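Local atomic coordinates of molybdopterin biosynthesis protein MoaB (Sulfolobus tokodaii, PDB entry 3IWT), a protein that probably binds molybdopterin or a precursor of it during biosynthesis of the molybdenum cofactor, as a member of the MogA/MoaB family. Residues A[15-20]-A[55-60]; A[19-24]-A[83-88]; A[107-112]-A[139-144]; A[133-138]-A[149-154]. All coordinates share one frame; numbering follows the deposited sequence. Where two conformers were deposited one is given.

How the contacts relate
All four contacts lie on one mixed sheet. Contacts 1 and 2 use the two edges of strand 17-23 and share Y19 and V20, with centres about 8 Å apart. Contact 4 follows across the sheet, because strands 84-88 and 145-150 are neighbours: S87 O is 2.8 Å from L150 N. T88 OG1 adds a link to P151 O at 2.7 Å. Contact 3 adds strand 109-110 at the far edge and meets contact 4 where the F107 ring touches L149. Contacts 1 and 4 lie on opposite sides of the chain's centre, about 20 Å between centres. A glycerol about 4 Å from the P151 side chain and a di(hydroxyethyl)ether (PEG) about 3 Å from the D108 side chain probably come from the crystallisation liquor.

Contact 1: residues A[15-20]-A[55-60]; sequences SLNFYV and KIIGYS
Y19 lays its ring over the backbone of G58 and Y59, where strand 17-20 pairs in parallel with strand 55-60. From CB the side chain swings CG anti to the backbone N (chi1 -165°), which carries the ring across to the neighbouring strand. CG lies 3.7 Å from G58 O. CD1 and CE1 both rest on G58 CA, in a CH-pi contact that places CA 4.0 Å from the ring centroid. G58 has no side chain, and the ring fills the place one would take. Further out, CZ reaches Y59 N at 3.8 Å, over the same face. At the rim S60 OG stands in the ring plane, near CE2. At the tip, Y19 OH binds a water at 2.6 Å, and this water also holds S60 OG at 2.9 Å.

On the other face of the sheet, I56 CD1 packs against F18 CB at 4.1 Å, and Y59 CD1 reaches V20 CB. Helix 40-51 lies against this face, where F18 and I56 touch L49. The backbones are joined by five hydrogen bonds, among them V20 N to G58 O. The register takes in one extra residue, I57, between the pairs F18-I56 and V20-Y59. With a leucine at Y19, the bridging water would probably lose its link to the tyrosine hydroxyl, and G58 CA its ring face. The contact is thus mainly backbone bonding and apolar packing. The Y19 phenol ends in a water bridge to S60 OG, while the Y59 hydroxyl is bonded to D39 outside the pair.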
loop_
_atom_site.group_PDB
_atom_site.type_symbol
_atom_site.label_atom_id
_atom_site.label_comp_id
_atom_site.label_asym_id
_atom_site.label_seq_id
_atom_site.Cartn_x
_atom_site.Cartn_y
_atom_site.Cartn_z
ATOM N N SER A 15 18.005 -25.468 21.480
ATOM C CA SER A 15 16.620 -25.881 21.573
ATOM C C SER A 15 15.814 -24.583 21.583
ATOM O O SER A 15 16.096 -23.696 22.372
ATOM C CB SER A 15 16.381 -26.666 22.865
ATOM O OG SER A 15 15.034 -27.081 22.991
ATOM N N LEU A 16 14.837 -24.470 20.694
ATOM C CA LEU A 16 13.958 -23.298 20.633
ATOM C C LEU A 16 12.562 -23.667 21.133
ATOM O O LEU A 16 12.156 -24.826 21.084
ATOM C CB LEU A 16 13.906 -22.748 19.206
ATOM C CG LEU A 16 15.215 -22.195 18.629
ATOM C CD1 LEU A 16 15.057 -21.969 17.129
ATOM C CD2 LEU A 16 15.668 -20.917 19.365
ATOM N N ASN A 17 11.843 -22.666 21.630
ATOM C CA ASN A 17 10.476 -22.816 22.149
ATOM C C ASN A 17 9.416 -22.415 21.105
ATOM O O ASN A 17 9.417 -21.283 20.575
ATOM C CB ASN A 17 10.282 -21.957 23.388
ATOM C CG ASN A 17 11.205 -22.327 24.544
ATOM O OD1 ASN A 17 11.664 -21.446 25.277
ATOM N ND2 ASN A 17 11.417 -23.593 24.754
ATOM N N PHE A 18 8.497 -23.330 20.831
ATOM C CA PHE A 18 7.493 -23.156 19.773
ATOM C C PHE A 18 6.102 -23.130 20.382
ATOM O O PHE A 18 5.829 -23.850 21.349
ATOM C CB PHE A 18 7.571 -24.307 18.765
ATOM C CG PHE A 18 8.765 -24.246 17.858
ATOM C CD1 PHE A 18 10.014 -24.553 18.337
ATOM C CD2 PHE A 18 8.630 -23.844 16.522
ATOM C CE1 PHE A 18 11.129 -24.518 17.523
ATOM C CE2 PHE A 18 9.750 -23.805 15.679
ATOM C CZ PHE A 18 11.004 -24.118 16.198
ATOM N N TYR A 19 5.228 -22.301 19.805
ATOM C CA TYR A 19 3.811 -22.300 20.118
ATOM C C TYR A 19 3.052 -22.684 18.844
ATOM O O TYR A 19 3.293 -22.113 17.769
ATOM C CB TYR A 19 3.384 -20.907 20.574
ATOM C CG TYR A 19 2.049 -20.834 21.255
ATOM C CD1 TYR A 19 1.968 -20.541 22.613
ATOM C CD2 TYR A 19 0.873 -21.023 20.550
ATOM C CE1 TYR A 19 0.745 -20.417 23.250
ATOM C CE2 TYR A 19 -0.349 -20.948 21.176
ATOM C CZ TYR A 19 -0.407 -20.634 22.530
ATOM O OH TYR A 19 -1.619 -20.510 23.147
ATOM N N VAL A 20 2.121 -23.629 18.970
ATOM C CA VAL A 20 1.457 -24.201 17.794
ATOM C C VAL A 20 -0.014 -23.783 17.787
ATOM O O VAL A 20 -0.705 -23.950 18.787
ATOM C CB VAL A 20 1.564 -25.742 17.746
ATOM C CG1 VAL A 20 0.875 -26.320 16.496
ATOM C CG2 VAL A 20 3.031 -26.180 17.776
ATOM N N LYS A 55 11.172 -27.514 21.890
ATOM C CA LYS A 55 10.124 -27.626 22.898
ATOM C C LYS A 55 8.813 -27.004 22.432
ATOM O O LYS A 55 8.814 -25.985 21.699
ATOM C CB LYS A 55 10.565 -26.926 24.183
ATOM C CG LYS A 55 11.892 -27.396 24.758
ATOM C CD LYS A 55 11.831 -28.854 25.124
ATOM C CE LYS A 55 13.002 -29.279 26.010
ATOM N NZ LYS A 55 12.807 -30.691 26.493
ATOM N N ILE A 56 7.693 -27.607 22.833
ATOM C CA ILE A 56 6.374 -27.009 22.578
ATOM C C ILE A 56 5.935 -26.396 23.881
ATOM O O ILE A 56 5.764 -27.111 24.880
ATOM C CB ILE A 56 5.312 -28.055 22.134
ATOM C CG1 ILE A 56 5.806 -28.882 20.936
ATOM C CG2 ILE A 56 3.960 -27.361 21.860
ATOM C CD1 ILE A 56 6.400 -28.100 19.771
ATOM N N ILE A 57 5.796 -25.080 23.926
ATOM C CA ILE A 57 5.388 -24.482 25.164
ATOM C C ILE A 57 3.948 -24.010 25.191
ATOM O O ILE A 57 3.475 -23.597 26.229
ATOM C CB ILE A 57 6.397 -23.443 25.691
ATOM C CG1 ILE A 57 6.546 -22.249 24.767
ATOM C CG2 ILE A 57 7.751 -24.161 25.999
ATOM C CD1 ILE A 57 7.202 -21.087 25.519
ATOM N N GLY A 58 3.232 -24.117 24.074
ATOM C CA GLY A 58 1.804 -23.898 24.104
ATOM C C GLY A 58 1.118 -24.289 22.820
ATOM O O GLY A 58 1.778 -24.533 21.803
ATOM N N TYR A 59 -0.206 -24.376 22.889
ATOM C CA TYR A 59 -1.032 -24.808 21.751
ATOM C C TYR A 59 -2.426 -24.242 21.885
ATOM O O TYR A 59 -2.952 -24.137 22.999
ATOM C CB TYR A 59 -1.110 -26.337 21.712
ATOM C CG TYR A 59 -2.171 -26.923 20.773
ATOM C CD1 TYR A 59 -1.996 -26.921 19.385
ATOM C CD2 TYR A 59 -3.320 -27.535 21.284
ATOM C CE1 TYR A 59 -2.957 -27.463 18.526
ATOM C CE2 TYR A 59 -4.286 -28.098 20.429
ATOM C CZ TYR A 59 -4.100 -28.053 19.057
ATOM O OH TYR A 59 -5.058 -28.626 18.232
ATOM N N SER A 60 -3.027 -23.866 20.764
ATOM C CA SER A 60 -4.410 -23.443 20.767
ATOM C C SER A 60 -5.108 -23.843 19.473
ATOM O O SER A 60 -4.458 -24.060 18.435
ATOM C CB SER A 60 -4.515 -21.934 20.999
ATOM O OG SER A 60 -3.876 -21.222 19.962
HETATM O O HOH W 1 -3.001 -18.994 21.568
#

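Contact 2: residues A[19-24]-A[83-88]; sequences YVITIS and DVIIST
I21 meets I85 and S87 on one face of the parallel pair formed by strands 19-23 and 84-88. I21 CD1 touches I85 CG2 at 3.8 Å, the two side chains crossing at a slant. I21 CB lies 4.1 Å from S87 CB, and I23 CD1 comes down on that same S87 carbon. On the reverse face T22 and T88 stand side by side and point the same way. There T22 OG1 meets the methyl T88 CG2 at 3.6 Å, so this is packing of a hydroxyl on a methyl group. The rotation of T88 explains it: OG1 is anti to the backbone N (chi1 171°), which leaves CG2 turned toward T22.

Five backbone hydrogen bonds hold the strands, alternating in direction as parallel pairing requires. I23 N to T88 O, at 2.9 Å, is the last of them.

The next shell fixes the hydroxyls. T22 OG1 is bonded to D39 OD2, and T88 OG1 to P151 O. Two helices close the faces. F73 of helix 66-77 covers I21 and S87, and L77 covers I85. I45 of helix 40-51 packs on V20, I86 and T88. Past the strand end, S24 is the N-cap of helix 25-32. Before strand 84-88, D83 bonds N17 N and forms a salt bridge with R177.

Every touching residue is buried. Parallel strands in the order 55-62, 17-23, 84-88, with helices on both faces, are typical of a Rossmann-like three-layer alpha/beta fold.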
loop_
_atom_site.group_PDB
_atom_site.type_symbol
_atom_site.label_atom_id
_atom_site.label_comp_id
_atom_site.label_asym_id
_atom_site.label_seq_id
_atom_site.Cartn_x
_atom_site.Cartn_y
_atom_site.Cartn_z
ATOM N N TYR A 19 5.228 -22.301 19.805
ATOM C CA TYR A 19 3.811 -22.300 20.118
ATOM C C TYR A 19 3.052 -22.684 18.844
ATOM O O TYR A 19 3.293 -22.113 17.769
ATOM C CB TYR A 19 3.384 -20.907 20.574
ATOM C CG TYR A 19 2.049 -20.834 21.255
ATOM C CD1 TYR A 19 1.968 -20.541 22.613
ATOM C CD2 TYR A 19 0.873 -21.023 20.550
ATOM C CE1 TYR A 19 0.745 -20.417 23.250
ATOM C CE2 TYR A 19 -0.349 -20.948 21.176
ATOM C CZ TYR A 19 -0.407 -20.634 22.530
ATOM O OH TYR A 19 -1.619 -20.510 23.147
ATOM N N VAL A 20 2.121 -23.629 18.970
ATOM C CA VAL A 20 1.457 -24.201 17.794
ATOM C C VAL A 20 -0.014 -23.783 17.787
ATOM O O VAL A 20 -0.705 -23.950 18.787
ATOM C CB VAL A 20 1.564 -25.742 17.746
ATOM C CG1 VAL A 20 0.875 -26.320 16.496
ATOM C CG2 VAL A 20 3.031 -26.180 17.776
ATOM N N ILE A 21 -0.490 -23.282 16.655
ATOM C CA ILE A 21 -1.885 -22.838 16.553
ATOM C C ILE A 21 -2.590 -23.554 15.409
ATOM O O ILE A 21 -2.155 -23.491 14.247
ATOM C CB ILE A 21 -1.998 -21.311 16.364
ATOM C CG1 ILE A 21 -1.283 -20.551 17.484
ATOM C CG2 ILE A 21 -3.492 -20.861 16.251
ATOM C CD1 ILE A 21 -1.236 -19.023 17.246
ATOM N N THR A 22 -3.681 -24.237 15.711
ATOM C CA THR A 22 -4.437 -24.917 14.655
ATOM C C THR A 22 -5.655 -24.073 14.337
ATOM O O THR A 22 -6.394 -23.709 15.233
ATOM C CB THR A 22 -4.813 -26.358 15.070
ATOM O OG1 THR A 22 -3.611 -27.114 15.177
ATOM C CG2 THR A 22 -5.759 -27.010 14.037
ATOM N N ILE A 23 -5.830 -23.749 13.050
ATOM C CA ILE A 23 -6.957 -22.933 12.589
ATOM C C ILE A 23 -7.883 -23.836 11.766
ATOM O O ILE A 23 -7.602 -24.162 10.603
ATOM C CB ILE A 23 -6.475 -21.711 11.778
ATOM C CG1 ILE A 23 -5.453 -20.915 12.591
ATOM C CG2 ILE A 23 -7.637 -20.849 11.387
ATOM C CD1 ILE A 23 -4.759 -19.785 11.837
ATOM N N SER A 24 -8.970 -24.274 12.400
ATOM C CA SER A 24 -9.911 -25.255 11.824
ATOM C C SER A 24 -11.289 -25.089 12.453
ATOM O O SER A 24 -11.479 -25.380 13.644
ATOM C CB SER A 24 -9.425 -26.686 12.066
ATOM O OG SER A 24 -10.388 -27.652 11.631
ATOM N N ASP A 83 9.745 -18.533 21.166
ATOM C CA ASP A 83 10.662 -18.081 20.102
ATOM C C ASP A 83 10.004 -18.033 18.725
ATOM O O ASP A 83 10.263 -17.127 17.918
ATOM C CB ASP A 83 11.906 -18.975 20.041
ATOM C CG ASP A 83 12.671 -19.000 21.339
ATOM O OD1 ASP A 83 12.951 -17.917 21.871
ATOM O OD2 ASP A 83 12.998 -20.103 21.836
ATOM N N VAL A 84 9.167 -19.026 18.449
ATOM C CA VAL A 84 8.578 -19.200 17.130
ATOM C C VAL A 84 7.113 -19.632 17.323
ATOM O O VAL A 84 6.799 -20.468 18.203
ATOM C CB VAL A 84 9.310 -20.305 16.310
ATOM C CG1 VAL A 84 8.723 -20.440 14.889
ATOM C CG2 VAL A 84 10.836 -20.092 16.269
ATOM N N ILE A 85 6.252 -19.088 16.477
ATOM C CA ILE A 85 4.849 -19.467 16.394
ATOM C C ILE A 85 4.633 -20.103 15.025
ATOM O O ILE A 85 5.011 -19.517 14.007
ATOM C CB ILE A 85 3.906 -18.252 16.544
ATOM C CG1 ILE A 85 4.118 -17.555 17.897
ATOM C CG2 ILE A 85 2.420 -18.693 16.347
ATOM C CD1 ILE A 85 3.503 -16.129 18.030
ATOM N N ILE A 86 3.995 -21.271 15.015
ATOM C CA ILE A 86 3.620 -21.948 13.784
ATOM C C ILE A 86 2.119 -22.210 13.798
ATOM O O ILE A 86 1.570 -22.803 14.744
ATOM C CB ILE A 86 4.384 -23.275 13.589
ATOM C CG1 ILE A 86 5.908 -23.061 13.616
ATOM C CG2 ILE A 86 3.941 -23.972 12.253
ATOM C CD1 ILE A 86 6.726 -24.367 13.434
ATOM N N SER A 87 1.439 -21.746 12.755
ATOM C CA SER A 87 0.028 -22.060 12.611
ATOM C C SER A 87 -0.190 -22.974 11.432
ATOM O O SER A 87 0.564 -22.941 10.447
ATOM C CB SER A 87 -0.842 -20.795 12.494
ATOM O OG SER A 87 -0.583 -20.084 11.282
ATOM N N THR A 88 -1.251 -23.770 11.513
ATOM C CA THR A 88 -1.678 -24.594 10.401
ATOM C C THR A 88 -3.151 -24.345 10.117
ATOM O O THR A 88 -3.979 -24.493 11.007
ATOM C CB THR A 88 -1.446 -26.105 10.667
ATOM O OG1 THR A 88 -2.061 -26.907 9.631
ATOM C CG2 THR A 88 -1.961 -26.559 12.042
#

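Contact 3: residues A[107-112]-A[139-144]; sequences FDREIE and AGIIGK
The backbone of 107-112 runs antiparallel to 139-144 and carries a classic beta bulge, in which D108 and R109 both face I141. I141 O receives two weak bonds, from D108 N at 2.7 Å and from R109 N at 3.5 Å. The F107 ring lies flat on G140, with CA 3.5 Å above its centre and 8° off the normal. G140 has no CB, and the ring takes that place. I142 CD1 comes to the ring edge, in its plane, 4.0 Å from CD1 of F107. With an alanine at F107, G140 would probably face a gap, and I142 CD1 would lose the ring edge it packs against. On the other side of the pair, I111 meets I141 at about a right angle, CD1 to CG1 at 3.9 Å.

D108 turns its carboxylate to the chain after the strand. G143 N bonds OD2 at 2.8 Å, from above the carboxylate plane. A water donates to OD2 and to G143 O. K66 of the third subunit forms a salt bridge with OD1. The carboxylate therefore serves the turn with one oxygen and the subunit interface with the other, and the lysine probably stabilises its negative charge.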
loop_
_atom_site.group_PDB
_atom_site.type_symbol
_atom_site.label_atom_id
_atom_site.label_comp_id
_atom_site.label_asym_id
_atom_site.label_seq_id
_atom_site.Cartn_x
_atom_site.Cartn_y
_atom_site.Cartn_z
ATOM N N PHE A 107 3.110 -8.321 10.970
ATOM C CA PHE A 107 4.545 -8.544 10.935
ATOM C C PHE A 107 5.272 -7.207 11.016
ATOM O O PHE A 107 4.886 -6.240 10.350
ATOM C CB PHE A 107 4.956 -9.301 9.645
ATOM C CG PHE A 107 4.407 -10.707 9.526
ATOM C CD1 PHE A 107 4.061 -11.455 10.636
ATOM C CD2 PHE A 107 4.307 -11.321 8.263
ATOM C CE1 PHE A 107 3.590 -12.772 10.522
ATOM C CE2 PHE A 107 3.846 -12.673 8.140
ATOM C CZ PHE A 107 3.485 -13.373 9.278
ATOM N N ASP A 108 6.303 -7.134 11.844
ATOM C CA ASP A 108 7.271 -6.039 11.741
ATOM C C ASP A 108 7.931 -6.027 10.339
ATOM O O ASP A 108 8.017 -4.987 9.707
ATOM C CB ASP A 108 8.349 -6.173 12.806
ATOM C CG ASP A 108 7.801 -6.071 14.242
ATOM O OD1 ASP A 108 6.631 -5.723 14.444
ATOM O OD2 ASP A 108 8.577 -6.324 15.176
ATOM N N ARG A 109 8.376 -7.215 9.904
ATOM C CA ARG A 109 8.967 -7.468 8.582
ATOM C C ARG A 109 8.399 -8.797 8.072
ATOM O O ARG A 109 8.416 -9.779 8.820
ATOM C CB ARG A 109 10.495 -7.614 8.697
ATOM C CG ARG A 109 11.174 -6.448 9.402
ATOM C CD ARG A 109 12.699 -6.507 9.279
ATOM N NE ARG A 109 13.295 -7.343 10.314
ATOM C CZ ARG A 109 14.601 -7.577 10.431
ATOM N NH1 ARG A 109 15.468 -7.074 9.550
ATOM N NH2 ARG A 109 15.033 -8.327 11.430
ATOM N N GLU A 110 7.893 -8.835 6.833
ATOM C CA GLU A 110 7.534 -10.109 6.211
ATOM C C GLU A 110 8.837 -10.771 5.769
ATOM O O GLU A 110 9.733 -10.122 5.217
ATOM C CB GLU A 110 6.572 -10.011 4.988
ATOM C CG GLU A 110 6.037 -11.427 4.492
ATOM C CD GLU A 110 5.412 -11.477 3.065
ATOM O OE1 GLU A 110 5.272 -10.425 2.463
ATOM O OE2 GLU A 110 5.094 -12.602 2.536
ATOM N N ILE A 111 8.929 -12.077 5.976
ATOM C CA ILE A 111 10.043 -12.832 5.391
ATOM C C ILE A 111 9.522 -13.184 3.983
ATOM O O ILE A 111 8.923 -14.242 3.759
ATOM C CB ILE A 111 10.458 -14.076 6.231
ATOM C CG1 ILE A 111 10.910 -13.603 7.628
ATOM C CG2 ILE A 111 11.608 -14.843 5.553
ATOM C CD1 ILE A 111 10.937 -14.679 8.700
ATOM N N GLU A 112 9.784 -12.271 3.051
ATOM C CA GLU A 112 9.077 -12.203 1.791
ATOM C C GLU A 112 9.253 -13.497 0.995
ATOM O O GLU A 112 8.277 -14.034 0.424
ATOM C CB GLU A 112 9.580 -10.997 0.970
ATOM C CG GLU A 112 9.419 -9.634 1.701
ATOM C CD GLU A 112 9.998 -8.450 0.928
ATOM O OE1 GLU A 112 10.567 -8.631 -0.169
ATOM O OE2 GLU A 112 9.869 -7.312 1.419
ATOM N N ALA A 139 5.630 -16.240 6.154
ATOM C CA ALA A 139 6.440 -16.137 7.380
ATOM C C ALA A 139 6.784 -14.654 7.628
ATOM O O ALA A 139 6.783 -13.828 6.695
ATOM C CB ALA A 139 7.737 -17.021 7.290
ATOM N N GLY A 140 7.031 -14.329 8.897
ATOM C CA GLY A 140 7.364 -12.989 9.297
ATOM C C GLY A 140 7.990 -12.932 10.672
ATOM O O GLY A 140 8.204 -13.965 11.330
ATOM N N ILE A 141 8.287 -11.709 11.091
ATOM C CA ILE A 141 8.994 -11.434 12.329
ATOM C C ILE A 141 8.136 -10.412 13.088
ATOM O O ILE A 141 7.688 -9.417 12.494
ATOM C CB ILE A 141 10.408 -10.812 12.036
ATOM C CG1 ILE A 141 11.301 -11.778 11.232
ATOM C CG2 ILE A 141 11.103 -10.390 13.332
ATOM C CD1 ILE A 141 12.291 -11.073 10.288
ATOM N N ILE A 142 7.843 -10.704 14.355
ATOM C CA ILE A 142 7.195 -9.731 15.254
ATOM C C ILE A 142 8.001 -9.675 16.534
ATOM O O ILE A 142 8.134 -10.666 17.206
ATOM C CB ILE A 142 5.739 -10.116 15.607
ATOM C CG1 ILE A 142 4.916 -10.264 14.338
ATOM C CG2 ILE A 142 5.110 -9.039 16.559
ATOM C CD1 ILE A 142 3.529 -10.821 14.519
ATOM N N GLY A 143 8.529 -8.504 16.876
ATOM C CA GLY A 143 9.450 -8.396 17.999
ATOM C C GLY A 143 10.668 -9.241 17.669
ATOM O O GLY A 143 11.251 -9.097 16.606
ATOM N N LYS A 144 11.049 -10.114 18.576
ATOM C CA LYS A 144 12.184 -11.004 18.368
ATOM C C LYS A 144 11.721 -12.434 18.090
ATOM O O LYS A 144 12.481 -13.378 18.255
ATOM C CB LYS A 144 13.083 -10.998 19.600
ATOM C CG LYS A 144 13.574 -9.581 20.019
ATOM C CD LYS A 144 14.348 -8.861 18.872
ATOM C CE LYS A 144 14.950 -7.522 19.357
ATOM N NZ LYS A 144 14.012 -6.392 19.037
HETATM O O HOH W 2 11.051 -7.061 14.862
HETATM O O HOH W 3 6.409 -15.007 3.441
#

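Contact 4: residues A[133-138]-A[149-154]; sequences YLTKAS and LLPGSP
T135 and A137 lean on the ring of P151, beside an antiparallel bridge of S138 with L149. T135 starts an ST turn, in which its side-chain oxygen accepts from a backbone N-H two residues on. OG1 stands anti to its own N (chi1 -174°), and this one position serves two neighbours. It accepts from A137 N at 3.2 Å, and it meets P151 CG at 3.6 Å, the two side chains set at a slant. A137 CB rests against P151 CD at 3.9 Å and also approaches L149 O. F118 of helix 112-123 touches T135, A137 and P151, so all three share one hydrophobic neighbour.

S138 and L149 point their side chains to the same face of the sheet, where V100 and I103 of helix 99-103 meet them. Their backbones exchange two bonds. L149 N to S138 O is the shorter, at 2.7 Å. The glycerol near P151 may mark a pocket beside this loop, although it probably came from the crystallisation liquor. Next in the chain, S153 caps helix 154-176 by accepting from A156 N. S138 OG turns back to its own loop and donates to K136 O at 2.6 Å, tilted 27° from the carbonyl plane.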
loop_
_atom_site.group_PDB
_atom_site.type_symbol
_atom_site.label_atom_id
_atom_site.label_comp_id
_atom_site.label_asym_id
_atom_site.label_seq_id
_atom_site.Cartn_x
_atom_site.Cartn_y
_atom_site.Cartn_z
ATOM N N TYR A 133 0.375 -22.911 -6.737
ATOM C CA TYR A 133 -0.002 -21.488 -6.779
ATOM C C TYR A 133 -1.263 -21.177 -6.007
ATOM O O TYR A 133 -1.645 -19.999 -5.888
ATOM C CB TYR A 133 -0.002 -20.897 -8.179
ATOM C CG TYR A 133 -1.111 -21.279 -9.135
ATOM C CD1 TYR A 133 -2.336 -20.614 -9.109
ATOM C CD2 TYR A 133 -0.920 -22.248 -10.089
ATOM C CE1 TYR A 133 -3.354 -20.916 -10.008
ATOM C CE2 TYR A 133 -1.925 -22.569 -11.016
ATOM C CZ TYR A 133 -3.153 -21.894 -10.971
ATOM O OH TYR A 133 -4.156 -22.177 -11.898
ATOM N N LEU A 134 -1.887 -22.202 -5.431
ATOM C CA LEU A 134 -3.097 -22.014 -4.635
ATOM C C LEU A 134 -2.877 -21.931 -3.101
ATOM O O LEU A 134 -3.846 -22.003 -2.328
ATOM C CB LEU A 134 -4.087 -23.114 -5.018
ATOM C CG LEU A 134 -4.560 -23.024 -6.485
ATOM C CD1 LEU A 134 -5.662 -24.043 -6.728
ATOM C CD2 LEU A 134 -5.025 -21.617 -6.845
ATOM N N THR A 135 -1.623 -21.739 -2.679
ATOM C CA THR A 135 -1.324 -21.436 -1.254
ATOM C C THR A 135 -0.678 -20.059 -1.087
ATOM O O THR A 135 0.025 -19.584 -1.980
ATOM C CB THR A 135 -0.447 -22.511 -0.613
ATOM O OG1 THR A 135 -0.294 -22.261 0.798
ATOM C CG2 THR A 135 0.943 -22.620 -1.303
ATOM N N LYS A 136 -0.943 -19.448 0.067
ATOM C CA LYS A 136 -0.352 -18.184 0.492
ATOM C C LYS A 136 0.431 -18.325 1.806
ATOM O O LYS A 136 0.649 -17.333 2.522
ATOM C CB LYS A 136 -1.432 -17.127 0.645
ATOM C CG LYS A 136 -2.206 -16.834 -0.578
ATOM C CD LYS A 136 -3.261 -15.742 -0.318
ATOM C CE LYS A 136 -4.500 -16.301 0.413
ATOM N NZ LYS A 136 -5.576 -15.286 0.365
ATOM N N ALA A 137 0.847 -19.558 2.124
ATOM C CA ALA A 137 1.711 -19.818 3.263
ATOM C C ALA A 137 2.804 -18.742 3.313
ATOM O O ALA A 137 3.373 -18.380 2.290
ATOM C CB ALA A 137 2.309 -21.236 3.195
ATOM N N SER A 138 3.025 -18.191 4.515
ATOM C CA SER A 138 3.828 -16.983 4.715
ATOM C C SER A 138 4.599 -17.072 6.022
ATOM O O SER A 138 4.280 -17.902 6.878
ATOM C CB SER A 138 2.920 -15.750 4.748
ATOM O OG SER A 138 2.247 -15.554 3.519
ATOM N N LEU A 149 3.038 -19.168 8.948
ATOM C CA LEU A 149 1.645 -19.438 8.670
ATOM C C LEU A 149 1.564 -20.514 7.604
ATOM O O LEU A 149 1.788 -20.259 6.419
ATOM C CB LEU A 149 0.932 -18.164 8.188
ATOM C CG LEU A 149 1.088 -16.883 9.007
ATOM C CD1 LEU A 149 0.342 -15.694 8.306
ATOM C CD2 LEU A 149 0.616 -17.098 10.477
ATOM N N LEU A 150 1.243 -21.734 8.027
ATOM C CA LEU A 150 1.272 -22.891 7.143
ATOM C C LEU A 150 -0.114 -23.354 6.689
ATOM O O LEU A 150 -1.099 -23.091 7.360
ATOM C CB LEU A 150 1.993 -24.050 7.825
ATOM C CG LEU A 150 3.410 -23.776 8.360
ATOM C CD1 LEU A 150 4.062 -25.092 8.986
ATOM C CD2 LEU A 150 4.311 -23.116 7.232
ATOM N N PRO A 151 -0.171 -24.116 5.583
ATOM C CA PRO A 151 -1.465 -24.693 5.175
ATOM C C PRO A 151 -2.077 -25.725 6.137
ATOM O O PRO A 151 -1.409 -26.220 7.082
ATOM C CB PRO A 151 -1.163 -25.344 3.818
ATOM C CG PRO A 151 0.166 -24.722 3.367
ATOM C CD PRO A 151 0.915 -24.515 4.659
ATOM N N GLY A 152 -3.356 -26.020 5.917
ATOM C CA GLY A 152 -4.061 -27.039 6.709
ATOM C C GLY A 152 -3.603 -28.470 6.458
ATOM O O GLY A 152 -3.594 -29.282 7.370
ATOM N N SER A 153 -3.250 -28.763 5.210
ATOM C CA SER A 153 -2.780 -30.090 4.757
ATOM C C SER A 153 -1.589 -30.656 5.561
ATOM O O SER A 153 -0.551 -30.010 5.650
ATOM C CB SER A 153 -2.387 -29.967 3.286
ATOM O OG SER A 153 -1.543 -31.001 2.900
ATOM N N PRO A 154 -1.722 -31.878 6.117
ATOM C CA PRO A 154 -0.599 -32.556 6.806
ATOM C C PRO A 154 0.673 -32.712 5.959
ATOM O O PRO A 154 1.773 -32.551 6.475
ATOM C CB PRO A 154 -1.171 -33.938 7.134
ATOM C CG PRO A 154 -2.641 -33.731 7.176
ATOM C CD PRO A 154 -2.946 -32.707 6.150
#